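Local coordinates for putative uncharacterized protein PH0242 (Pyrococcus horikoshii, PDB 3VU1) that forms the C-terminal globular domain of AglB, an archaeal member of the oligosaccharyltransferase family, and holds a calcium ion, at residues A[74-82]-A[283-291]. Residues are numbered along the deposited sequence; the frame is centred on the assembly and turned at random.
Sequences ISEVDFESW and ISAFGRDIK. With CA (calcium ion), chain C.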
loop_
_atom_site.group_PDB
_atom_site.type_symbol
_atom_site.label_atom_id
_atom_site.label_comp_id
_atom_site.label_asym_id
_atom_site.label_seq_id
_atom_site.Cartn_x
_atom_site.Cartn_y
_atom_site.Cartn_z
ATOM N N ILE A 74 -8.954 -3.340 -8.114
ATOM C CA ILE A 74 -9.364 -4.166 -7.010
ATOM C C ILE A 74 -8.335 -4.192 -5.887
ATOM O O ILE A 74 -8.690 -4.498 -4.743
ATOM C CB ILE A 74 -9.711 -5.602 -7.440
ATOM C CG1 ILE A 74 -10.842 -6.155 -6.570
ATOM C CG2 ILE A 74 -8.501 -6.532 -7.388
ATOM C CD1 ILE A 74 -11.468 -7.361 -7.229
ATOM N N SER A 75 -7.079 -3.862 -6.203
ATOM C CA SER A 75 -6.015 -3.936 -5.202
ATOM C C SER A 75 -5.948 -2.678 -4.346
ATOM O O SER A 75 -5.133 -2.586 -3.412
ATOM C CB SER A 75 -4.681 -4.216 -5.863
ATOM O OG SER A 75 -4.132 -3.013 -6.362
ATOM N N GLU A 76 -6.824 -1.724 -4.653
ATOM C CA GLU A 76 -6.812 -0.430 -3.974
ATOM C C GLU A 76 -7.578 -0.464 -2.661
ATOM O O GLU A 76 -8.706 -0.044 -2.523
ATOM C CB GLU A 76 -7.289 0.704 -4.875
ATOM C CG GLU A 76 -6.233 1.185 -5.864
ATOM C CD GLU A 76 -6.580 2.532 -6.497
ATOM O OE1 GLU A 76 -7.132 3.425 -5.790
ATOM O OE2 GLU A 76 -6.286 2.710 -7.707
ATOM N N VAL A 77 -6.888 -0.940 -1.670
ATOM C CA VAL A 77 -7.421 -1.073 -0.361
ATOM C C VAL A 77 -7.325 0.254 0.421
ATOM O O VAL A 77 -6.401 1.048 0.219
ATOM C CB VAL A 77 -6.643 -2.233 0.260
ATOM C CG1 VAL A 77 -6.278 -1.967 1.708
ATOM C CG2 VAL A 77 -7.418 -3.512 0.004
ATOM N N ASP A 78 -8.280 0.506 1.311
ATOM C CA ASP A 78 -8.297 1.786 2.003
ATOM C C ASP A 78 -7.443 1.773 3.285
ATOM O O ASP A 78 -7.951 1.853 4.426
ATOM C CB ASP A 78 -9.727 2.301 2.207
ATOM C CG ASP A 78 -9.776 3.631 2.973
ATOM O OD1 ASP A 78 -8.857 4.460 2.859
ATOM O OD2 ASP A 78 -10.746 3.858 3.710
ATOM N N PHE A 79 -6.127 1.722 3.083
ATOM C CA PHE A 79 -5.187 1.768 4.224
ATOM C C PHE A 79 -5.306 3.016 5.103
ATOM O O PHE A 79 -4.905 2.981 6.285
ATOM C CB PHE A 79 -3.737 1.616 3.771
ATOM C CG PHE A 79 -3.393 0.250 3.267
ATOM C CD1 PHE A 79 -2.725 0.095 2.047
ATOM C CD2 PHE A 79 -3.715 -0.886 4.012
ATOM C CE1 PHE A 79 -2.380 -1.172 1.586
ATOM C CE2 PHE A 79 -3.369 -2.141 3.556
ATOM C CZ PHE A 79 -2.710 -2.290 2.344
ATOM N N GLU A 80 -5.822 4.110 4.537
ATOM C CA GLU A 80 -5.967 5.335 5.311
ATOM C C GLU A 80 -6.865 5.117 6.540
ATOM O O GLU A 80 -6.553 5.597 7.624
ATOM C CB GLU A 80 -6.459 6.513 4.455
ATOM C CG GLU A 80 -6.779 7.781 5.256
ATOM C CD GLU A 80 -5.585 8.338 6.043
ATOM O OE1 GLU A 80 -5.714 9.429 6.676
ATOM O OE2 GLU A 80 -4.509 7.691 6.025
ATOM N N SER A 81 -7.954 4.368 6.371
ATOM C CA SER A 81 -8.854 4.120 7.480
ATOM C C SER A 81 -8.136 3.426 8.638
ATOM O O SER A 81 -8.557 3.550 9.771
ATOM C CB SER A 81 -10.064 3.307 7.042
ATOM O OG SER A 81 -9.658 1.992 6.794
ATOM N N TRP A 82 -7.035 2.734 8.360
ATOM C CA TRP A 82 -6.199 2.173 9.432
ATOM C C TRP A 82 -5.176 3.111 9.969
ATOM O O TRP A 82 -4.430 2.704 10.851
ATOM C CB TRP A 82 -5.472 0.885 9.019
ATOM C CG TRP A 82 -6.316 -0.243 8.471
ATOM C CD1 TRP A 82 -7.705 -0.365 8.470
ATOM C CD2 TRP A 82 -5.828 -1.465 7.828
ATOM N NE1 TRP A 82 -8.096 -1.531 7.862
ATOM C CE2 TRP A 82 -7.012 -2.239 7.459
ATOM C CE3 TRP A 82 -4.578 -1.974 7.536
ATOM C CZ2 TRP A 82 -6.914 -3.472 6.837
ATOM C CZ3 TRP A 82 -4.492 -3.215 6.904
ATOM C CH2 TRP A 82 -5.634 -3.939 6.561
ATOM N N ILE A 283 -2.450 13.179 -10.271
ATOM C CA ILE A 283 -2.751 12.728 -8.924
ATOM C C ILE A 283 -3.103 11.246 -8.882
ATOM O O ILE A 283 -3.885 10.745 -9.700
ATOM C CB ILE A 283 -3.863 13.591 -8.316
ATOM C CG1 ILE A 283 -3.261 14.970 -8.006
ATOM C CG2 ILE A 283 -4.471 12.913 -7.093
ATOM C CD1 ILE A 283 -4.203 15.997 -7.407
ATOM N N SER A 284 -2.496 10.543 -7.940
ATOM C CA SER A 284 -2.900 9.181 -7.640
ATOM C C SER A 284 -3.558 9.118 -6.263
ATOM O O SER A 284 -2.924 9.432 -5.263
ATOM C CB SER A 284 -1.696 8.262 -7.718
ATOM O OG SER A 284 -2.032 7.002 -7.205
ATOM N N ALA A 285 -4.844 8.774 -6.219
ATOM C CA ALA A 285 -5.553 8.596 -4.943
ATOM C C ALA A 285 -5.768 7.111 -4.673
ATOM O O ALA A 285 -6.428 6.400 -5.464
ATOM C CB ALA A 285 -6.877 9.349 -4.925
ATOM N N PHE A 286 -5.204 6.642 -3.563
ATOM C CA PHE A 286 -5.153 5.211 -3.300
ATOM C C PHE A 286 -6.158 4.676 -2.252
ATOM O O PHE A 286 -5.961 4.798 -1.035
ATOM C CB PHE A 286 -3.723 4.774 -2.920
ATOM C CG PHE A 286 -3.544 3.285 -2.958
ATOM C CD1 PHE A 286 -3.161 2.652 -4.140
ATOM C CD2 PHE A 286 -3.831 2.508 -1.827
ATOM C CE1 PHE A 286 -3.020 1.279 -4.179
ATOM C CE2 PHE A 286 -3.708 1.138 -1.870
ATOM C CZ PHE A 286 -3.299 0.524 -3.047
ATOM N N GLY A 287 -7.218 4.039 -2.719
ATOM C CA GLY A 287 -8.163 3.430 -1.799
ATOM C C GLY A 287 -9.278 4.308 -1.264
ATOM O O GLY A 287 -10.321 3.784 -0.882
ATOM N N ARG A 288 -9.071 5.619 -1.187
ATOM C CA ARG A 288 -10.167 6.525 -0.829
ATOM C C ARG A 288 -10.256 7.780 -1.704
ATOM O O ARG A 288 -9.247 8.275 -2.220
ATOM C CB ARG A 288 -10.165 6.879 0.668
ATOM C CG ARG A 288 -9.028 7.760 1.119
ATOM C CD ARG A 288 -9.222 8.302 2.533
ATOM N NE ARG A 288 -9.637 7.233 3.439
ATOM C CZ ARG A 288 -10.259 7.405 4.609
ATOM N NH1 ARG A 288 -10.537 8.624 5.064
ATOM N NH2 ARG A 288 -10.605 6.343 5.323
ATOM N N ASP A 289 -11.471 8.298 -1.861
ATOM C CA ASP A 289 -11.689 9.517 -2.640
ATOM C C ASP A 289 -11.060 10.766 -2.034
ATOM O O ASP A 289 -10.879 10.857 -0.804
ATOM C CB ASP A 289 -13.188 9.750 -2.833
ATOM C CG ASP A 289 -13.851 8.649 -3.637
ATOM O OD1 ASP A 289 -13.226 8.032 -4.537
ATOM O OD2 ASP A 289 -15.023 8.396 -3.355
ATOM N N ILE A 290 -10.742 11.734 -2.896
ATOM C CA ILE A 290 -10.519 13.122 -2.446
ATOM C C ILE A 290 -11.901 13.788 -2.306
ATOM O O ILE A 290 -12.708 13.674 -3.225
ATOM C CB ILE A 290 -9.644 13.883 -3.456
ATOM C CG1 ILE A 290 -8.285 13.186 -3.574
ATOM C CG2 ILE A 290 -9.451 15.326 -3.023
ATOM C CD1 ILE A 290 -7.555 13.434 -4.871
ATOM N N LYS A 291 -12.184 14.420 -1.162
ATOM C CA LYS A 291 -13.457 15.138 -0.894
ATOM C C LYS A 291 -13.174 16.439 -0.183
ATOM O O LYS A 291 -12.536 16.433 0.882
ATOM C CB LYS A 291 -14.391 14.371 0.051
ATOM C CG LYS A 291 -15.042 13.134 -0.530
ATOM C CD LYS A 291 -15.958 12.420 0.455
ATOM C CE LYS A 291 -15.174 11.592 1.459
ATOM N NZ LYS A 291 -16.029 10.533 2.063
HETATM CA CA CA C . -6.276 5.210 -7.444
HETATM O O HOH W 1 -11.161 1.002 -1.469
HETATM O O HOH W 2 -6.389 4.727 1.778
#
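Glu76 and Ala285 meet at the calcium ion: the Glu76 carboxylate grips the metal with both oxygens, OE1 at 2.6 Å from the calcium, while the Ala285 carbonyl O binds it at the end of strand 275-285. His319 O and Glu322 complete the protein ligands. OE1 also accepts the backbone N-H of Gly287 on its anti side (N to OE1 3.1 Å); with the two-oxygen metal grip this holds the carboxylate in place. Extended beyond CG, the Glu76 chain runs over one face of the Phe286 ring in a CH-pi contact, with CG 4.1 Å from the ring centroid and carboxylate and ring planes only 16° apart. With chi1 of Phe286 near -166°, its ring swings in alongside Phe79, both side chains pointing the same way. This calcium and Phe286 packing is buried and close. Gly287, Asp78 and Arg288, by contrast, are partly exposed. Gly287 CA makes CA-H...O contacts with Glu76 O and Val77 O, both 3.6 Å, and lies 4.1 Å from Asp78 CA; a water links the carbonyls of Glu76 and Gly287. Arg288, bent at chi3, takes Asp78 side-on in a salt bridge of two hydrogen bonds: NE reaches OD1 at 2.9 Å, nearly straight at 171°, and NH2 reaches OD2 at 3.0 Å. Buried Glu80 lays CB and CG over one guanidinium face, while its carboxylate turns away to Lys479 and Tyr481. A second water joins Asp78 OD1, Glu80 N and Phe286 O. The pairing thus ties the loop between helix 60-69 and strand 86-90 to the Peripheral 1 region at a metal site, with helix 60-69 against Val77 and Phe79, helix 228-235 against Glu76, strand 412-431 against Asp78, and strand 336-356 against Arg288.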